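Local coordinates for 2'-5' RNA Ligase (Thermus thermophilus, PDB 1IUH), which belongs to the LigT-like branch of the 2H phosphoesterases, built as a single chain of helices packed on antiparallel sheet, at residues Y56-H61 with L174-S178; A68-A72 with W152-G156; F98-A102 with P126-H130. One frame throughout, in Å; residues are numbered along the deposited sequence. Where two conformers were deposited one is given.

Interaction 1: residues Y56-H61 with L174-S178; sequences YLALGH and LEKFS
Phe177 leaves its strand with CG beside the backbone N and anti to the carbonyl carbon (chi1 -52°), which sends the ring at the helix 56-61; His61 takes the same first torsion and brings its imidazole back along the helix to meet it. The two rings form an edge-to-face pair with planes 79° apart. Phenyl CE2 of Phe177 is the atom that points in, standing 3.6 Å above the plane of the His61 ring and over its centre.

The phenyl ring also lies against the helix backbone. Gly60 CA sits over one of its faces, 3.7 Å from the centroid of the Phe177 ring, a CH-pi contact. Because Gly60 has no side chain, the aromatic group can settle this close to the helix. Leu57 closes the neighbouring side with one branch: its CD2 lies 3.7 Å from Glu175 CB and 4.2 Å from Phe177 CZ.

At the outer margin, the Glu175 chain bends at chi2 and delivers OE1 to within 3.2 Å of His61 NE2, near the imidazole plane, while the carboxylate is turned well out of that plane. The contact therefore grades from a buried phenyl to a polar, more exposed rim.

On the neighbouring strand 150-164, Phe157 bonds to the Phe177 backbone and its ring meets the phenyl; Tyr56 turns the other way, its OH hydrogen-bonded to Glu52. A classic beta bulge sets Leu174 and Glu175 together opposite Leu159. The axes of helix segment 56-61 and strand segment 175-178 run 21° apart in direction, 8.9 Å at closest approach: helix 53-66 packed along an antiparallel sheet, as in the alpha+beta fold of the LigT/2H family.

Interaction 2: residues A68-A72 with W152-G156; sequences APFRA and WPVEG
Phe70 and Val154 pair directly across two antiparallel strands, with their side chains side by side on one face of the sheet. Val154 CB stands over a face of the phenyl, 3.9 Å from the centroid of the Phe70 ring. One step along, Ala72 CB does the same to the indole, 3.7 Å from the centroid of the Trp152 six-membered ring, and Val154 CG2 lies over that same indole face. CG2 also reaches Ala72 CB at 3.7 Å, so the two ring contacts join into one apolar row.

Four backbone hydrogen bonds set this register. Val154 N gives to Phe70 O at 2.7 Å, and Phe70 N returns a bond to Val154 O; Ala72 and Trp152 repeat the exchange. Between them Arg71 and Pro153 form a non-hydrogen-bonded pair directed to the other face, and Arg71 CA meets Trp152 O in a CA-H...O contact of 3.4 Å.

Further out, Phe98 of helix 96-113 packs on Ala72, Trp152 and Val154 and meets the Phe70 ring edge to face. Leu9 and Val13 also touch the Trp152 side chain. The hydrogen bonds between the segments are thus all backbone to backbone, while the side chains facing the helix meet by apolar and CH-pi contacts.

Interaction 3: residues F98-A102 with P126-H130; sequences FLRLA and PFKPH
Phe127 packs its ring against residues 98-102 of helix 96-113, joining that helix to the loop that leads into strand 130-136. His130, where this strand starts, is probably the histidine of one of the two His-x-Thr/Ser motifs for which the 2H fold is named.

The tight part is the ring itself. With CG anti to its own nitrogen (chi1 172°), Phe127 reaches across to the helix, and Ala102 CB stands over the middle of one face, 3.9 Å from the centroid and 13° off the ring normal. Phe98 CB comes in at the edge, in the ring plane, 3.7 Å from Phe127 CE2. Leu99 CD1 meets the rim beside it and lies 3.3 Å from CE2 of Phe127.

Packing thins toward the loop's outer side. Leu99 CD1 is 4.2 Å from Pro129 CD, and the exposed Lys128 makes no contact with residues 98-102. Inward, Phe98 continues into the core against Leu40 and Leu42, and Pro129 is tied by its backbone to Ala93. No hydrogen bond crosses between the segments. The Phe98 and Pro129 side chains cross obliquely, with Pro129 CB 3.8 Å from Phe98 CD1, while Pro129 N lies above the face of the Phe127 ring opposite Ala102 CB.

Overall arrangement
After an opening strand, a helix and further strands, the chain reaches helix 53-66, the first element to enter a contact here. Its partner in interaction 1 is strand 169-178 near the C terminus, so this contact closes the longest loop. The next element, strand 70-80, opens interaction 2 and pairs with strand 150-164. Inside that loop lies interaction 3, between helix 96-113 and the loop before strand 130-136; the three are nested and none cross. Interactions 1 and 2 reach the same sheet, in neighbouring strands 150-164 and 169-178, and touch where Ser178 packs on Glu155. Interactions 2 and 3 touch through Phe98 and Leu101, whereas interactions 1 and 3 stay about 7 Å apart at their nearest atoms.

Interaction 1: residues Y56-H61 with L174-S178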
loop_
_atom_site.group_PDB
_atom_site.type_symbol
_atom_site.label_atom_id
_atom_site.label_comp_id
_atom_site.label_asym_id
_atom_site.label_seq_id
_atom_site.Cartn_x
_atom_site.Cartn_y
_atom_site.Cartn_z
ATOM N N TYR A 56 -11.115 10.312 -9.204
ATOM C CA TYR A 56 -10.307 9.749 -8.129
ATOM C C TYR A 56 -9.881 10.832 -7.083
ATOM O O TYR A 56 -9.801 10.569 -5.875
ATOM C CB TYR A 56 -9.117 9.021 -8.739
ATOM C CG TYR A 56 -9.626 7.863 -9.599
ATOM C CD1 TYR A 56 -9.230 7.723 -10.947
ATOM C CD2 TYR A 56 -10.509 6.930 -9.061
ATOM C CE1 TYR A 56 -9.694 6.706 -11.716
ATOM C CE2 TYR A 56 -10.982 5.909 -9.804
ATOM C CZ TYR A 56 -10.586 5.775 -11.141
ATOM O OH TYR A 56 -11.056 4.704 -11.893
ATOM N N LEU A 57 -9.644 12.053 -7.550
ATOM C CA LEU A 57 -9.290 13.174 -6.672
ATOM C C LEU A 57 -10.450 13.516 -5.774
ATOM O O LEU A 57 -10.277 13.672 -4.544
ATOM C CB LEU A 57 -8.871 14.422 -7.493
ATOM C CG LEU A 57 -7.485 14.261 -8.174
ATOM C CD1 LEU A 57 -7.182 15.417 -9.144
ATOM C CD2 LEU A 57 -6.358 14.173 -7.107
ATOM N N ALA A 58 -11.642 13.596 -6.352
ATOM C CA ALA A 58 -12.804 13.963 -5.561
ATOM C C ALA A 58 -13.132 12.862 -4.515
ATOM O O ALA A 58 -13.481 13.115 -3.330
ATOM C CB ALA A 58 -13.967 14.232 -6.503
ATOM N N LEU A 59 -12.985 11.627 -4.968
ATOM C CA LEU A 59 -13.199 10.519 -4.110
ATOM C C LEU A 59 -12.253 10.631 -2.917
ATOM O O LEU A 59 -12.659 10.419 -1.762
ATOM C CB LEU A 59 -12.968 9.249 -4.864
ATOM C CG LEU A 59 -13.202 7.981 -4.034
ATOM C CD1 LEU A 59 -14.484 8.095 -3.210
ATOM C CD2 LEU A 59 -13.302 6.806 -4.975
ATOM N N GLY A 60 -11.017 11.023 -3.168
ATOM C CA GLY A 60 -10.066 11.139 -2.059
ATOM C C GLY A 60 -10.500 12.231 -1.074
ATOM O O GLY A 60 -10.531 12.019 0.165
ATOM N N HIS A 61 -10.855 13.414 -1.616
ATOM C CA HIS A 61 -11.271 14.494 -0.734
ATOM C C HIS A 61 -12.507 14.072 0.048
ATOM O O HIS A 61 -12.607 14.342 1.237
ATOM C CB HIS A 61 -11.547 15.802 -1.508
ATOM C CG HIS A 61 -10.382 16.315 -2.298
ATOM N ND1 HIS A 61 -9.233 16.824 -1.709
ATOM C CD2 HIS A 61 -10.198 16.422 -3.635
ATOM C CE1 HIS A 61 -8.401 17.230 -2.654
ATOM N NE2 HIS A 61 -8.964 16.994 -3.828
ATOM N N LEU A 174 -0.022 12.420 -6.949
ATOM C CA LEU A 174 -0.851 13.421 -7.576
ATOM C C LEU A 174 -1.473 14.209 -6.521
ATOM O O LEU A 174 -1.709 15.350 -6.704
ATOM C CB LEU A 174 -1.938 12.815 -8.415
ATOM C CG LEU A 174 -1.322 11.856 -9.429
ATOM C CD1 LEU A 174 -2.389 11.413 -10.425
ATOM C CD2 LEU A 174 -0.153 12.561 -10.147
ATOM N N GLU A 175 -1.791 13.588 -5.402
ATOM C CA GLU A 175 -2.361 14.332 -4.307
ATOM C C GLU A 175 -2.360 13.636 -2.978
ATOM O O GLU A 175 -2.440 12.435 -2.937
ATOM C CB GLU A 175 -3.779 14.815 -4.602
ATOM C CG GLU A 175 -3.685 16.354 -4.577
ATOM C CD GLU A 175 -4.888 17.007 -4.033
ATOM O OE1 GLU A 175 -5.911 16.999 -4.746
ATOM O OE2 GLU A 175 -4.826 17.520 -2.908
ATOM N N LYS A 176 -2.222 14.429 -1.914
ATOM C CA LYS A 176 -2.247 13.970 -0.548
ATOM C C LYS A 176 -3.586 14.442 0.038
ATOM O O LYS A 176 -4.117 15.465 -0.368
ATOM C CB LYS A 176 -1.088 14.579 0.224
ATOM C CG LYS A 176 0.242 14.041 -0.170
ATOM C CD LYS A 176 1.338 14.778 0.561
ATOM C CE LYS A 176 2.544 13.815 0.898
ATOM N NZ LYS A 176 3.940 14.332 0.540
ATOM N N PHE A 177 -4.153 13.676 0.962
ATOM C CA PHE A 177 -5.452 14.010 1.571
ATOM C C PHE A 177 -5.314 13.889 3.094
ATOM O O PHE A 177 -4.692 12.958 3.616
ATOM C CB PHE A 177 -6.555 13.044 1.060
ATOM C CG PHE A 177 -6.638 12.916 -0.461
ATOM C CD1 PHE A 177 -6.001 11.861 -1.127
ATOM C CD2 PHE A 177 -7.416 13.796 -1.207
ATOM C CE1 PHE A 177 -6.142 11.676 -2.481
ATOM C CE2 PHE A 177 -7.577 13.628 -2.573
ATOM C CZ PHE A 177 -6.944 12.568 -3.217
ATOM N N SER A 178 -5.875 14.831 3.827
ATOM C CA SER A 178 -5.737 14.750 5.265
ATOM C C SER A 178 -6.970 14.214 5.976
ATOM O O SER A 178 -8.059 14.672 5.738
ATOM C CB SER A 178 -5.340 16.136 5.807
ATOM O OG SER A 178 -4.111 16.525 5.204
#

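Interaction 2: residues A68-A72 with W152-G156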
loop_
_atom_site.group_PDB
_atom_site.type_symbol
_atom_site.label_atom_id
_atom_site.label_comp_id
_atom_site.label_asym_id
_atom_site.label_seq_id
_atom_site.Cartn_x
_atom_site.Cartn_y
_atom_site.Cartn_z
ATOM N N ALA A 68 -11.620 10.113 10.517
ATOM C CA ALA A 68 -10.622 10.688 11.415
ATOM C C ALA A 68 -9.231 9.963 11.408
ATOM O O ALA A 68 -9.107 8.840 11.004
ATOM C CB ALA A 68 -11.186 10.675 12.827
ATOM N N PRO A 69 -8.168 10.667 11.825
ATOM C CA PRO A 69 -6.821 10.092 11.898
ATOM C C PRO A 69 -7.015 8.913 12.844
ATOM O O PRO A 69 -7.800 8.985 13.745
ATOM C CB PRO A 69 -6.024 11.213 12.550
ATOM C CG PRO A 69 -6.660 12.444 11.884
ATOM C CD PRO A 69 -8.119 12.137 11.986
ATOM N N PHE A 70 -6.330 7.809 12.629
ATOM C CA PHE A 70 -6.507 6.645 13.498
ATOM C C PHE A 70 -5.120 6.022 13.763
ATOM O O PHE A 70 -4.204 6.268 12.986
ATOM C CB PHE A 70 -7.428 5.648 12.797
ATOM C CG PHE A 70 -6.930 5.207 11.437
ATOM C CD1 PHE A 70 -6.007 4.179 11.331
ATOM C CD2 PHE A 70 -7.426 5.827 10.237
ATOM C CE1 PHE A 70 -5.564 3.729 10.040
ATOM C CE2 PHE A 70 -6.996 5.392 8.938
ATOM C CZ PHE A 70 -6.047 4.313 8.852
ATOM N N ARG A 71 -4.963 5.236 14.832
ATOM C CA ARG A 71 -3.668 4.608 15.103
ATOM C C ARG A 71 -3.556 3.253 14.425
ATOM O O ARG A 71 -4.535 2.491 14.394
ATOM C CB ARG A 71 -3.464 4.385 16.595
ATOM C CG ARG A 71 -2.707 5.489 17.314
ATOM C CD ARG A 71 -3.601 6.553 17.940
ATOM N NE ARG A 71 -3.849 6.410 19.374
ATOM C CZ ARG A 71 -4.610 5.463 19.899
ATOM N NH1 ARG A 71 -5.187 4.577 19.115
ATOM N NH2 ARG A 71 -4.808 5.412 21.201
ATOM N N ALA A 72 -2.380 2.967 13.852
ATOM C CA ALA A 72 -2.107 1.677 13.229
ATOM C C ALA A 72 -0.939 1.102 14.046
ATOM O O ALA A 72 -0.179 1.840 14.723
ATOM C CB ALA A 72 -1.677 1.826 11.790
ATOM N N TRP A 152 1.627 3.841 15.378
ATOM C CA TRP A 152 1.893 5.150 14.836
ATOM C C TRP A 152 0.555 5.752 14.421
ATOM O O TRP A 152 -0.429 5.029 14.233
ATOM C CB TRP A 152 2.873 5.053 13.669
ATOM C CG TRP A 152 2.265 4.891 12.336
ATOM C CD1 TRP A 152 2.025 5.885 11.430
ATOM C CD2 TRP A 152 2.018 3.659 11.647
ATOM N NE1 TRP A 152 1.681 5.352 10.231
ATOM C CE2 TRP A 152 1.665 3.995 10.319
ATOM C CE3 TRP A 152 2.069 2.304 12.022
ATOM C CZ2 TRP A 152 1.367 3.031 9.348
ATOM C CZ3 TRP A 152 1.777 1.340 11.075
ATOM C CH2 TRP A 152 1.430 1.699 9.747
ATOM N N PRO A 153 0.493 7.076 14.292
ATOM C CA PRO A 153 -0.707 7.847 13.897
ATOM C C PRO A 153 -0.907 7.939 12.398
ATOM O O PRO A 153 -0.075 8.530 11.738
ATOM C CB PRO A 153 -0.419 9.272 14.471
ATOM C CG PRO A 153 0.581 9.011 15.599
ATOM C CD PRO A 153 1.490 7.965 14.922
ATOM N N VAL A 154 -1.989 7.413 11.834
ATOM C CA VAL A 154 -2.218 7.569 10.362
ATOM C C VAL A 154 -3.080 8.807 10.185
ATOM O O VAL A 154 -4.220 8.816 10.635
ATOM C CB VAL A 154 -2.956 6.347 9.739
ATOM C CG1 VAL A 154 -3.193 6.574 8.285
ATOM C CG2 VAL A 154 -2.139 5.056 9.954
ATOM N N GLU A 155 -2.524 9.839 9.541
ATOM C CA GLU A 155 -3.178 11.136 9.328
ATOM C C GLU A 155 -3.675 11.426 7.940
ATOM O O GLU A 155 -4.285 12.474 7.710
ATOM C CB GLU A 155 -2.232 12.245 9.666
ATOM C CG GLU A 155 -1.287 11.830 10.674
ATOM C CD GLU A 155 -1.538 12.505 11.973
ATOM O OE1 GLU A 155 -2.745 12.713 12.285
ATOM O OE2 GLU A 155 -0.523 12.813 12.672
ATOM N N GLY A 156 -3.407 10.538 6.990
ATOM C CA GLY A 156 -3.892 10.801 5.643
ATOM C C GLY A 156 -3.355 9.809 4.656
ATOM O O GLY A 156 -2.657 8.884 5.036
#

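Interaction 3: residues F98-A102 with P126-H130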
loop_
_atom_site.group_PDB
_atom_site.type_symbol
_atom_site.label_atom_id
_atom_site.label_comp_id
_atom_site.label_asym_id
_atom_site.label_seq_id
_atom_site.Cartn_x
_atom_site.Cartn_y
_atom_site.Cartn_z
ATOM N N PHE A 98 -7.722 1.226 8.137
ATOM C CA PHE A 98 -7.286 0.833 6.809
ATOM C C PHE A 98 -8.435 0.183 6.097
ATOM O O PHE A 98 -8.661 0.436 4.913
ATOM C CB PHE A 98 -6.128 -0.181 6.805
ATOM C CG PHE A 98 -4.861 0.340 7.379
ATOM C CD1 PHE A 98 -4.181 -0.404 8.356
ATOM C CD2 PHE A 98 -4.345 1.604 6.976
ATOM C CE1 PHE A 98 -2.993 0.101 8.935
ATOM C CE2 PHE A 98 -3.153 2.123 7.553
ATOM C CZ PHE A 98 -2.466 1.368 8.540
ATOM N N LEU A 99 -9.165 -0.664 6.807
ATOM C CA LEU A 99 -10.261 -1.368 6.165
ATOM C C LEU A 99 -11.338 -0.373 5.807
ATOM O O LEU A 99 -11.873 -0.448 4.716
ATOM C CB LEU A 99 -10.833 -2.484 7.057
ATOM C CG LEU A 99 -10.056 -3.691 7.673
ATOM C CD1 LEU A 99 -8.677 -3.950 7.052
ATOM C CD2 LEU A 99 -9.879 -3.457 9.177
ATOM N N ARG A 100 -11.645 0.567 6.698
ATOM C CA ARG A 100 -12.679 1.587 6.396
ATOM C C ARG A 100 -12.291 2.431 5.141
ATOM O O ARG A 100 -13.094 2.626 4.210
ATOM C CB ARG A 100 -12.966 2.501 7.617
ATOM C CG ARG A 100 -13.654 1.801 8.803
ATOM C CD ARG A 100 -13.765 2.695 10.028
ATOM N NE ARG A 100 -14.642 3.847 9.826
ATOM C CZ ARG A 100 -15.992 3.821 9.821
ATOM N NH1 ARG A 100 -16.680 2.704 10.034
ATOM N NH2 ARG A 100 -16.683 4.914 9.524
ATOM N N LEU A 101 -11.059 2.896 5.069
ATOM C CA LEU A 101 -10.688 3.628 3.849
ATOM C C LEU A 101 -10.726 2.721 2.596
ATOM O O LEU A 101 -11.133 3.142 1.522
ATOM C CB LEU A 101 -9.294 4.265 3.986
ATOM C CG LEU A 101 -9.195 5.384 5.026
ATOM C CD1 LEU A 101 -7.722 5.892 5.087
ATOM C CD2 LEU A 101 -10.182 6.499 4.689
ATOM N N ALA A 102 -10.309 1.476 2.726
ATOM C CA ALA A 102 -10.336 0.586 1.573
ATOM C C ALA A 102 -11.796 0.384 1.072
ATOM O O ALA A 102 -12.054 0.359 -0.143
ATOM C CB ALA A 102 -9.673 -0.795 1.949
ATOM N N PRO A 126 -9.259 -9.839 -1.423
ATOM C CA PRO A 126 -9.739 -9.333 -0.135
ATOM C C PRO A 126 -8.612 -8.472 0.380
ATOM O O PRO A 126 -7.474 -8.881 0.362
ATOM C CB PRO A 126 -9.876 -10.597 0.707
ATOM C CG PRO A 126 -10.210 -11.641 -0.300
ATOM C CD PRO A 126 -9.211 -11.319 -1.409
ATOM N N PHE A 127 -8.944 -7.292 0.853
ATOM C CA PHE A 127 -7.947 -6.384 1.371
ATOM C C PHE A 127 -7.182 -6.958 2.581
ATOM O O PHE A 127 -7.769 -7.413 3.548
ATOM C CB PHE A 127 -8.620 -5.060 1.739
ATOM C CG PHE A 127 -7.736 -4.117 2.442
ATOM C CD1 PHE A 127 -6.624 -3.598 1.819
ATOM C CD2 PHE A 127 -7.999 -3.738 3.726
ATOM C CE1 PHE A 127 -5.773 -2.691 2.480
ATOM C CE2 PHE A 127 -7.134 -2.816 4.399
ATOM C CZ PHE A 127 -6.027 -2.304 3.755
ATOM N N LYS A 128 -5.862 -6.902 2.499
ATOM C CA LYS A 128 -4.964 -7.355 3.542
ATOM C C LYS A 128 -3.992 -6.208 3.881
ATOM O O LYS A 128 -3.019 -6.001 3.147
ATOM C CB LYS A 128 -4.127 -8.500 3.018
ATOM C CG LYS A 128 -4.225 -9.716 3.819
ATOM C CD LYS A 128 -5.051 -10.730 3.067
ATOM C CE LYS A 128 -5.426 -11.864 3.994
ATOM N NZ LYS A 128 -5.874 -12.987 3.154
ATOM N N PRO A 129 -4.193 -5.484 4.995
ATOM C CA PRO A 129 -3.203 -4.410 5.214
ATOM C C PRO A 129 -1.734 -4.915 5.335
ATOM O O PRO A 129 -1.314 -5.360 6.414
ATOM C CB PRO A 129 -3.717 -3.705 6.482
ATOM C CG PRO A 129 -4.395 -4.836 7.250
ATOM C CD PRO A 129 -5.004 -5.770 6.184
ATOM N N HIS A 130 -0.998 -4.837 4.214
ATOM C CA HIS A 130 0.401 -5.299 4.056
ATOM C C HIS A 130 1.331 -4.159 3.528
ATOM O O HIS A 130 0.862 -3.293 2.794
ATOM C CB HIS A 130 0.441 -6.469 3.027
ATOM C CG HIS A 130 -0.254 -7.735 3.463
ATOM N ND1 HIS A 130 -0.338 -8.848 2.649
ATOM C CD2 HIS A 130 -0.852 -8.083 4.637
ATOM C CE1 HIS A 130 -0.953 -9.823 3.301
ATOM N NE2 HIS A 130 -1.276 -9.387 4.508
#